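Local coordinates for protein prolyl 4-hydroxylase (Paramecium bursaria Chlorella virus 1, PDB 5C5T) that probably hydroxylates proline residues of collagen-like chains, as a metal- and 2-oxoglutarate-dependent dioxygenase, at residues Y37-D51 / L177-F191. Numbering follows the deposited sequence.
Sequences YYEKIDGFLSDIECD and LKTKIKPKKGTSIFF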
ATOM      1  N   TYR A  37      -9.982  10.296   1.997  1.00 11.96           N
ATOM      2  CA  TYR A  37      -9.445   9.083   2.651  1.00 12.25           C
ATOM      3  C   TYR A  37      -8.470   8.277   1.782  1.00 12.44           C
ATOM      4  O   TYR A  37      -7.541   7.668   2.296  1.00 10.91           O
ATOM      5  CB  TYR A  37     -10.621   8.180   3.125  1.00 11.68           C
ATOM      6  CG  TYR A  37     -11.370   8.699   4.330  1.00 12.21           C
ATOM      7  CD1 TYR A  37     -10.844   8.578   5.614  1.00 12.03           C
ATOM      8  CD2 TYR A  37     -12.623   9.306   4.190  1.00 14.13           C
ATOM      9  CE1 TYR A  37     -11.534   9.054   6.709  1.00 14.53           C
ATOM     10  CE2 TYR A  37     -13.317   9.754   5.293  1.00 16.79           C
ATOM     11  CZ  TYR A  37     -12.774   9.617   6.531  1.00 17.79           C
ATOM     12  OH  TYR A  37     -13.448  10.078   7.628  1.00 20.72           O
ATOM     13  N   TYR A  38      -8.687   8.287   0.461  1.00 12.37           N
ATOM     14  CA  TYR A  38      -7.812   7.619  -0.526  1.00 12.04           C
ATOM     15  C   TYR A  38      -7.756   8.461  -1.787  1.00 12.19           C
ATOM     16  O   TYR A  38      -8.649   9.288  -2.009  1.00 13.22           O
ATOM     17  CB  TYR A  38      -8.310   6.201  -0.876  1.00 11.02           C
ATOM     18  CG  TYR A  38      -9.667   6.240  -1.530  1.00 13.53           C
ATOM     19  CD1 TYR A  38      -9.801   6.528  -2.862  1.00 23.71           C
ATOM     20  CD2 TYR A  38     -10.804   6.048  -0.778  1.00 19.91           C
ATOM     21  CE1 TYR A  38     -11.066   6.599  -3.457  1.00 19.43           C
ATOM     22  CE2 TYR A  38     -12.076   6.100  -1.349  1.00 21.47           C
ATOM     23  CZ  TYR A  38     -12.197   6.373  -2.699  1.00 19.39           C
ATOM     24  OH  TYR A  38     -13.507   6.465  -3.220  1.00 22.35           O
ATOM     25  N   GLU A  39      -6.658   8.323  -2.522  1.00 12.21           N
ATOM     26  CA  GLU A  39      -6.479   8.895  -3.846  1.00 12.61           C
ATOM     27  C   GLU A  39      -5.816   7.853  -4.706  1.00 12.88           C
ATOM     28  O   GLU A  39      -4.855   7.162  -4.283  1.00 13.25           O
ATOM     29  CB  GLU A  39      -5.642  10.163  -3.785  1.00 15.15           C
ATOM     30  CG  GLU A  39      -6.260  11.249  -2.958  1.00 16.12           C
ATOM     31  CD  GLU A  39      -5.418  12.506  -2.883  1.00 17.27           C
ATOM     32  OE1 GLU A  39      -5.119  13.109  -3.931  1.00 18.76           O
ATOM     33  OE2 GLU A  39      -5.106  12.923  -1.766  1.00 18.07           O
ATOM     34  N   LYS A  40      -6.242   7.822  -5.974  1.00 13.29           N
ATOM     35  CA  LYS A  40      -5.697   6.893  -6.955  1.00 13.51           C
ATOM     36  C   LYS A  40      -4.894   7.665  -7.968  1.00 10.98           C
ATOM     37  O   LYS A  40      -5.358   8.700  -8.444  1.00 13.82           O
ATOM     38  CB  LYS A  40      -6.837   6.086  -7.638  1.00 13.65           C
ATOM     39  CG  LYS A  40      -6.378   5.045  -8.714  1.00 12.65           C
ATOM     40  CD  LYS A  40      -7.539   4.330  -9.379  1.00 15.90           C
ATOM     41  CE  LYS A  40      -8.021   5.099 -10.584  1.00 22.65           C
ATOM     42  NZ  LYS A  40      -9.038   4.286 -11.296  1.00 29.14           N
ATOM     43  N   ILE A  41      -3.695   7.190  -8.293  1.00 14.41           N
ATOM     44  CA  ILE A  41      -2.852   7.819  -9.292  1.00 13.99           C
ATOM     45  C   ILE A  41      -2.489   6.827 -10.383  1.00 13.26           C
ATOM     46  O   ILE A  41      -1.714   5.913 -10.152  1.00 13.20           O
ATOM     47  CB  ILE A  41      -1.594   8.387  -8.656  1.00 17.50           C
ATOM     48  CG1 ILE A  41      -1.915   9.283  -7.444  1.00 22.23           C
ATOM     49  CG2 ILE A  41      -0.758   9.152  -9.715  1.00 22.39           C
ATOM     50  CD1 ILE A  41      -0.661   9.514  -6.548  1.00 25.38           C
ATOM     51  N   ASP A  42      -3.014   7.004 -11.590  1.00 14.15           N
ATOM     52  CA  ASP A  42      -2.575   6.147 -12.697  1.00 13.69           C
ATOM     53  C   ASP A  42      -1.167   6.547 -13.183  1.00 13.96           C
ATOM     54  O   ASP A  42      -0.823   7.714 -13.144  1.00 17.85           O
ATOM     55  CB  ASP A  42      -3.566   6.229 -13.839  1.00 19.41           C
ATOM     56  CG  ASP A  42      -4.858   5.542 -13.521  1.00 24.84           C
ATOM     57  OD1 ASP A  42      -4.861   4.457 -12.888  1.00 20.36           O
ATOM     58  OD2 ASP A  42      -5.896   6.092 -13.923  1.00 27.63           O
ATOM     59  N   GLY A  43      -0.392   5.574 -13.649  1.00 16.61           N
ATOM     60  CA  GLY A  43       0.945   5.802 -14.147  1.00 18.67           C
ATOM     61  C   GLY A  43       1.955   6.304 -13.150  1.00 17.82           C
ATOM     62  O   GLY A  43       2.944   6.940 -13.521  1.00 21.90           O
ATOM     63  N   PHE A  44       1.728   5.982 -11.875  1.00 12.54           N
ATOM     64  CA  PHE A  44       2.673   6.325 -10.822  1.00 15.20           C
ATOM     65  C   PHE A  44       4.048   5.726 -11.137  1.00 12.02           C
ATOM     66  O   PHE A  44       5.044   6.422 -10.973  1.00 15.05           O
ATOM     67  CB  PHE A  44       2.150   5.829  -9.475  1.00 14.10           C
ATOM     68  CG  PHE A  44       2.953   6.265  -8.284  1.00 11.54           C
ATOM     69  CD1 PHE A  44       2.782   7.548  -7.740  1.00 17.60           C
ATOM     70  CD2 PHE A  44       3.902   5.432  -7.706  1.00 12.29           C
ATOM     71  CE1 PHE A  44       3.519   7.943  -6.612  1.00 16.07           C
ATOM     72  CE2 PHE A  44       4.641   5.828  -6.608  1.00 14.56           C
ATOM     73  CZ  PHE A  44       4.461   7.092  -6.062  1.00 17.28           C
ATOM     74  N   LEU A  45       4.088   4.457 -11.557  1.00 13.62           N
ATOM     75  CA  LEU A  45       5.306   3.870 -12.171  1.00 15.81           C
ATOM     76  C   LEU A  45       5.058   3.531 -13.600  1.00 13.70           C
ATOM     77  O   LEU A  45       3.932   3.164 -13.934  1.00 14.41           O
ATOM     78  CB  LEU A  45       5.756   2.592 -11.452  1.00 12.71           C
ATOM     79  CG  LEU A  45       6.281   2.722 -10.019  1.00 15.19           C
ATOM     80  CD1 LEU A  45       6.692   1.353  -9.450  1.00 16.10           C
ATOM     81  CD2 LEU A  45       7.434   3.746  -9.923  1.00 18.89           C
ATOM     82  N   SER A  46       6.094   3.576 -14.453  1.00 13.69           N
ATOM     83  CA  SER A  46       5.917   3.030 -15.799  1.00 14.28           C
ATOM     84  C   SER A  46       5.802   1.507 -15.788  1.00 15.43           C
ATOM     85  O   SER A  46       6.177   0.831 -14.816  1.00 14.36           O
ATOM     86  CB  SER A  46       7.055   3.426 -16.706  1.00 15.18           C
ATOM     87  OG  SER A  46       8.215   2.663 -16.382  1.00 17.83           O
ATOM     88  N   ASP A  47       5.296   0.966 -16.876  1.00 15.62           N
ATOM     89  CA  ASP A  47       5.187  -0.481 -17.011  1.00 17.25           C
ATOM     90  C   ASP A  47       6.585  -1.145 -16.897  1.00 15.11           C
ATOM     91  O   ASP A  47       6.737  -2.157 -16.213  1.00 14.25           O
ATOM     92  CB  ASP A  47       4.528  -0.885 -18.335  1.00 24.53           C
ATOM     93  CG  ASP A  47       3.004  -0.658 -18.360  1.00 24.69           C
ATOM     94  OD1 ASP A  47       2.430  -0.072 -17.424  1.00 20.25           O
ATOM     95  OD2 ASP A  47       2.357  -1.094 -19.340  1.00 25.86           O
ATOM     96  N   ILE A  48       7.604  -0.592 -17.529  1.00 16.06           N
ATOM     97  CA  ILE A  48       8.888  -1.306 -17.489  1.00 15.87           C
ATOM     98  C   ILE A  48       9.503  -1.166 -16.070  1.00 16.04           C
ATOM     99  O   ILE A  48      10.127  -2.130 -15.612  1.00 16.24           O
ATOM    100  CB  ILE A  48       9.834  -0.886 -18.614  1.00 28.40           C
ATOM    101  CG1 ILE A  48      10.458   0.450 -18.338  1.00 28.19           C
ATOM    102  CG2 ILE A  48       9.127  -0.915 -19.956  1.00 29.69           C
ATOM    103  CD1 ILE A  48      11.795   0.268 -17.711  1.00 29.86           C
ATOM    104  N   GLU A  49       9.278  -0.053 -15.359  1.00 16.95           N
ATOM    105  CA  GLU A  49       9.689   0.085 -13.945  1.00 14.85           C
ATOM    106  C   GLU A  49       9.023  -0.974 -13.063  1.00 13.14           C
ATOM    107  O   GLU A  49       9.699  -1.579 -12.214  1.00 13.28           O
ATOM    108  CB  GLU A  49       9.364   1.483 -13.406  1.00 14.69           C
ATOM    109  CG  GLU A  49      10.297   2.578 -13.921  1.00 15.93           C
ATOM    110  CD  GLU A  49       9.796   3.970 -13.654  1.00 23.20           C
ATOM    111  OE1 GLU A  49       8.597   4.157 -13.321  1.00 20.14           O
ATOM    112  OE2 GLU A  49      10.617   4.906 -13.782  1.00 30.12           O
ATOM    113  N   CYS A  50       7.710  -1.227 -13.240  1.00 10.75           N
ATOM    114  CA  CYS A  50       7.074  -2.328 -12.526  1.00  9.90           C
ATOM    115  C   CYS A  50       7.734  -3.680 -12.794  1.00 11.77           C
ATOM    116  O   CYS A  50       7.966  -4.470 -11.874  1.00 14.30           O
ATOM    117  CB  CYS A  50       5.581  -2.372 -12.855  1.00  9.85           C
ATOM    118  SG  CYS A  50       4.591  -0.939 -12.348  1.00 13.04           S
ATOM    119  N   ASP A  51       8.082  -3.941 -14.052  1.00 13.18           N
ATOM    120  CA  ASP A  51       8.658  -5.233 -14.388  1.00 11.69           C
ATOM    121  C   ASP A  51      10.055  -5.385 -13.789  1.00 11.37           C
ATOM    122  O   ASP A  51      10.399  -6.470 -13.323  1.00 13.95           O
ATOM    123  CB  ASP A  51       8.728  -5.419 -15.905  1.00 11.21           C
ATOM    124  CG  ASP A  51       7.353  -5.609 -16.551  1.00 22.61           C
ATOM    125  OD1 ASP A  51       6.346  -5.987 -15.885  1.00 25.79           O
ATOM    126  OD2 ASP A  51       7.311  -5.398 -17.777  1.00 27.35           O
ATOM    127  N   LEU A 177     -16.171   2.446   2.847  1.00 15.42           N
ATOM    128  CA  LEU A 177     -16.332   3.501   1.886  1.00 17.75           C
ATOM    129  C   LEU A 177     -17.098   3.046   0.663  1.00 16.54           C
ATOM    130  O   LEU A 177     -17.370   3.851  -0.239  1.00 19.92           O
ATOM    131  CB  LEU A 177     -14.971   4.041   1.483  1.00 17.18           C
ATOM    132  CG  LEU A 177     -14.125   4.684   2.583  1.00 21.58           C
ATOM    133  CD1 LEU A 177     -12.733   5.000   2.035  1.00 26.11           C
ATOM    134  CD2 LEU A 177     -14.759   5.930   3.163  1.00 23.63           C
ATOM    135  N   LYS A 178     -17.478   1.769   0.618  1.00 17.45           N
ATOM    136  CA  LYS A 178     -18.264   1.190  -0.491  1.00 16.86           C
ATOM    137  C   LYS A 178     -17.579   1.419  -1.808  1.00 21.21           C
ATOM    138  O   LYS A 178     -18.221   1.651  -2.826  1.00 19.77           O
ATOM    139  CB  LYS A 178     -19.717   1.741  -0.511  1.00 15.32           C
ATOM    140  CG  LYS A 178     -20.472   1.224   0.687  1.00 23.10           C
ATOM    141  CD  LYS A 178     -21.954   1.489   0.598  1.00 24.67           C
ATOM    142  CE  LYS A 178     -22.622   1.201   1.906  1.00 35.94           C
ATOM    143  NZ  LYS A 178     -22.393  -0.217   2.291  1.00 43.48           N
ATOM    144  N   THR A 179     -16.258   1.239  -1.798  1.00 12.98           N
ATOM    145  CA  THR A 179     -15.487   1.299  -3.015  1.00 15.50           C
ATOM    146  C   THR A 179     -14.435   0.164  -3.126  1.00 15.09           C
ATOM    147  O   THR A 179     -13.831  -0.246  -2.149  1.00 14.44           O
ATOM    148  CB  THR A 179     -14.839   2.712  -3.137  1.00 20.57           C
ATOM    149  OG1 THR A 179     -14.301   2.877  -4.458  1.00 37.67           O
ATOM    150  CG2 THR A 179     -13.748   2.894  -2.128  1.00 25.86           C
ATOM    151  N   LYS A 180     -14.332  -0.418  -4.312  1.00 14.54           N
ATOM    152  CA  LYS A 180     -13.303  -1.410  -4.680  1.00 17.84           C
ATOM    153  C   LYS A 180     -12.486  -0.912  -5.857  1.00 24.49           C
ATOM    154  O   LYS A 180     -13.069  -0.595  -6.905  1.00 27.25           O
ATOM    155  CB  LYS A 180     -13.914  -2.737  -5.116  1.00 22.68           C
ATOM    156  CG  LYS A 180     -14.816  -3.401  -4.165  1.00 27.94           C
ATOM    157  CD  LYS A 180     -15.360  -4.672  -4.783  1.00 34.52           C
ATOM    158  CE  LYS A 180     -16.485  -5.236  -3.923  1.00 37.43           C
ATOM    159  NZ  LYS A 180     -17.609  -4.258  -3.762  1.00 44.87           N
ATOM    160  N   ILE A 181     -11.163  -0.932  -5.713  1.00 17.92           N
ATOM    161  CA  ILE A 181     -10.219  -0.505  -6.759  1.00 21.83           C
ATOM    162  C   ILE A 181      -9.650  -1.687  -7.553  1.00 24.70           C
ATOM    163  O   ILE A 181      -9.105  -2.632  -6.973  1.00 19.25           O
ATOM    164  CB  ILE A 181      -9.053   0.285  -6.135  1.00 18.46           C
ATOM    165  CG1 ILE A 181      -9.520   1.441  -5.200  1.00 22.03           C
ATOM    166  CG2 ILE A 181      -8.084   0.734  -7.224  1.00 18.82           C
ATOM    167  CD1 ILE A 181     -10.207   2.598  -5.870  1.00 26.06           C
ATOM    168  N   LYS A 182      -9.727  -1.630  -8.886  1.00 23.08           N
ATOM    169  CA  LYS A 182      -9.277  -2.743  -9.721  1.00 25.91           C
ATOM    170  C   LYS A 182      -7.759  -2.565  -9.983  1.00 14.26           C
ATOM    171  O   LYS A 182      -7.321  -1.479 -10.391  1.00 17.89           O
ATOM    172  CB  LYS A 182     -10.087  -2.795 -11.043  1.00 26.42           C
ATOM    173  CG  LYS A 182      -9.460  -3.607 -12.158  1.00 28.04           C
ATOM    174  CD  LYS A 182     -10.352  -3.535 -13.431  1.00 34.19           C
ATOM    175  CE  LYS A 182      -9.708  -4.143 -14.690  1.00 32.78           C
ATOM    176  NZ  LYS A 182     -10.576  -3.872 -15.882  1.00 40.43           N
ATOM    177  N   PRO A 183      -6.955  -3.611  -9.713  1.00 14.78           N
ATOM    178  CA  PRO A 183      -5.525  -3.461  -9.987  1.00 14.36           C
ATOM    179  C   PRO A 183      -5.270  -3.095 -11.409  1.00 14.56           C
ATOM    180  O   PRO A 183      -5.944  -3.652 -12.296  1.00 15.24           O
ATOM    181  CB  PRO A 183      -4.956  -4.828  -9.691  1.00 16.48           C
ATOM    182  CG  PRO A 183      -5.822  -5.340  -8.620  1.00 19.86           C
ATOM    183  CD  PRO A 183      -7.212  -4.896  -9.037  1.00 18.53           C
ATOM    184  N   LYS A 184      -4.320  -2.191 -11.599  1.00 12.29           N
ATOM    185  CA  LYS A 184      -3.824  -1.810 -12.936  1.00 15.28           C
ATOM    186  C   LYS A 184      -2.319  -1.568 -12.821  1.00 14.99           C
ATOM    187  O   LYS A 184      -1.918  -0.816 -11.947  1.00 11.76           O
ATOM    188  CB  LYS A 184      -4.510  -0.544 -13.448  1.00 15.74           C
ATOM    189  CG  LYS A 184      -4.098  -0.098 -14.868  1.00 18.48           C
ATOM    190  CD  LYS A 184      -4.824   1.200 -15.272  1.00 20.50           C
ATOM    191  CE  LYS A 184      -4.591   1.512 -16.760  1.00 32.61           C
ATOM    192  NZ  LYS A 184      -5.051   2.899 -17.141  1.00 41.73           N
ATOM    193  N   LYS A 185      -1.504  -2.165 -13.710  1.00 14.49           N
ATOM    194  CA  LYS A 185      -0.064  -2.007 -13.687  1.00 11.92           C
ATOM    195  C   LYS A 185       0.321  -0.547 -13.691  1.00 12.07           C
ATOM    196  O   LYS A 185      -0.105   0.251 -14.556  1.00 13.53           O
ATOM    197  CB  LYS A 185       0.566  -2.730 -14.882  1.00 16.45           C
ATOM    198  CG  LYS A 185       2.062  -2.844 -14.829  1.00 14.18           C
ATOM    199  CD  LYS A 185       2.576  -3.552 -16.081  1.00 15.98           C
ATOM    200  CE  LYS A 185       3.916  -4.159 -15.910  1.00 22.06           C
ATOM    201  NZ  LYS A 185       3.733  -5.519 -15.319  1.00 33.58           N
ATOM    202  N   GLY A 186       1.094  -0.180 -12.669  1.00 12.79           N
ATOM    203  CA  GLY A 186       1.610   1.144 -12.543  1.00 11.04           C
ATOM    204  C   GLY A 186       0.812   2.123 -11.721  1.00 11.78           C
ATOM    205  O   GLY A 186       1.320   3.201 -11.447  1.00 11.93           O
ATOM    206  N   THR A 187      -0.435   1.783 -11.424  1.00 12.40           N
ATOM    207  CA  THR A 187      -1.340   2.624 -10.645  1.00 11.26           C
ATOM    208  C   THR A 187      -1.019   2.528  -9.182  1.00 10.77           C
ATOM    209  O   THR A 187      -0.736   1.452  -8.686  1.00 11.40           O
ATOM    210  CB  THR A 187      -2.794   2.199 -10.872  1.00  9.81           C
ATOM    211  OG1 THR A 187      -3.183   2.426 -12.255  1.00 12.82           O
ATOM    212  CG2 THR A 187      -3.769   2.903  -9.960  1.00 11.79           C
ATOM    213  N   SER A 188      -1.062   3.668  -8.507  1.00 10.15           N
ATOM    214  CA  SER A 188      -0.932   3.682  -7.042  1.00 13.08           C
ATOM    215  C   SER A 188      -2.263   4.034  -6.386  1.00 12.14           C
ATOM    216  O   SER A 188      -3.105   4.766  -6.946  1.00 11.96           O
ATOM    217  CB  SER A 188       0.163   4.672  -6.552  1.00 13.39           C
ATOM    218  OG  SER A 188      -0.155   6.010  -6.904  1.00 17.37           O
ATOM    219  N   ILE A 189      -2.431   3.527  -5.153  1.00 11.48           N
ATOM    220  CA  ILE A 189      -3.502   3.947  -4.264  1.00 12.45           C
ATOM    221  C   ILE A 189      -2.830   4.434  -3.006  1.00 11.67           C
ATOM    222  O   ILE A 189      -2.075   3.698  -2.371  1.00 12.52           O
ATOM    223  CB  ILE A 189      -4.511   2.841  -3.904  1.00 10.74           C
ATOM    224  CG1 ILE A 189      -5.208   2.243  -5.127  1.00 19.47           C
ATOM    225  CG2 ILE A 189      -5.554   3.392  -2.987  1.00 13.30           C
ATOM    226  CD1 ILE A 189      -6.095   3.217  -5.902  1.00 30.29           C
ATOM    227  N   PHE A 190      -3.079   5.685  -2.671  1.00  9.81           N
ATOM    228  CA  PHE A 190      -2.696   6.283  -1.377  1.00 10.26           C
ATOM    229  C   PHE A 190      -3.905   6.286  -0.408  1.00 10.19           C
ATOM    230  O   PHE A 190      -5.013   6.698  -0.778  1.00 11.76           O
ATOM    231  CB  PHE A 190      -2.183   7.713  -1.572  1.00 10.14           C
ATOM    232  CG  PHE A 190      -1.884   8.424  -0.292  1.00 11.48           C
ATOM    233  CD1 PHE A 190      -0.652   8.279   0.309  1.00 11.74           C
ATOM    234  CD2 PHE A 190      -2.843   9.177   0.342  1.00 12.71           C
ATOM    235  CE1 PHE A 190      -0.361   8.933   1.503  1.00 12.91           C
ATOM    236  CE2 PHE A 190      -2.573   9.825   1.554  1.00 10.70           C
ATOM    237  CZ  PHE A 190      -1.337   9.691   2.130  1.00 12.07           C
ATOM    238  N   PHE A 191      -3.729   5.865   0.853  1.00 10.07           N
ATOM    239  CA  PHE A 191      -4.794   6.079   1.795  1.00 10.29           C
ATOM    240  C   PHE A 191      -4.291   6.375   3.191  1.00 10.42           C
ATOM    241  O   PHE A 191      -3.245   5.888   3.625  1.00 10.34           O
ATOM    242  CB  PHE A 191      -5.790   4.868   1.841  1.00 10.29           C
ATOM    243  CG  PHE A 191      -5.154   3.523   2.152  1.00 10.13           C
ATOM    244  CD1 PHE A 191      -4.656   2.714   1.141  1.00  9.90           C
ATOM    245  CD2 PHE A 191      -5.105   3.013   3.480  1.00 10.77           C
ATOM    246  CE1 PHE A 191      -4.130   1.457   1.423  1.00  9.81           C
ATOM    247  CE2 PHE A 191      -4.540   1.791   3.754  1.00 10.22           C
ATOM    248  CZ  PHE A 191      -4.084   0.991   2.714  1.00 12.05           C
TER
HETATM  249  O   HOH W   1      -1.266   2.771 -14.326  1.00 12.73           O
HETATM  250  O   HOH W   2      -0.309   0.060 -17.234  1.00 22.60           O
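The Tyr38 ring takes Leu177 CD1 at its edge, in plane, 3.6 Å from Tyr38 CD2, while Thr179 CG2 approaches obliquely near CE2. On the Phe44 ring, Ser188 CB sits over one face in a CH-pi contact, 4.1 Å from the centroid. Ser188 OG, turned between its backbone N and carbonyl carbon (chi1 63°), is wedged against Phe44 CG and Ile41 CB and is buried without a polar partner. Between these two faces strands 38-41 and 188-191 run antiparallel, tied by paired backbone bonds between Glu39 and Phe190 and between Ile41 and Ser188. Lys40 and Ile189 share the Tyr38 side, Ile189 CD1 pressing tightly on Lys40 CG at 3.4 Å. Where the strand ends, Thr187 OG1 donates to the anti lone pair of Asp42 OD1 (2.7 Å), and a water joins this hydroxyl to Gly43 N and Lys185 O. Gly186 O accepts from Leu45 N. The Lys185 chain crosses Asp47 at a slant, CD against the carboxylate carbon, and bends at its last torsion (chi4 86°), bringing NZ to the syn side of Asp51 OD1, 26° out of the carboxylate plane, in a 2.7 Å salt bridge; NZ also donates a hydrogen bond to Leu161 O. Strand 38-41 is the outer strand of the major sheet of this double-stranded beta-helix fold. Helix 96-109 covers the Phe44 and Phe190 side, strand 153-160 flanks 188-192 beyond, and Phe191 reaches inward to zinc ligands Asp140 and His207.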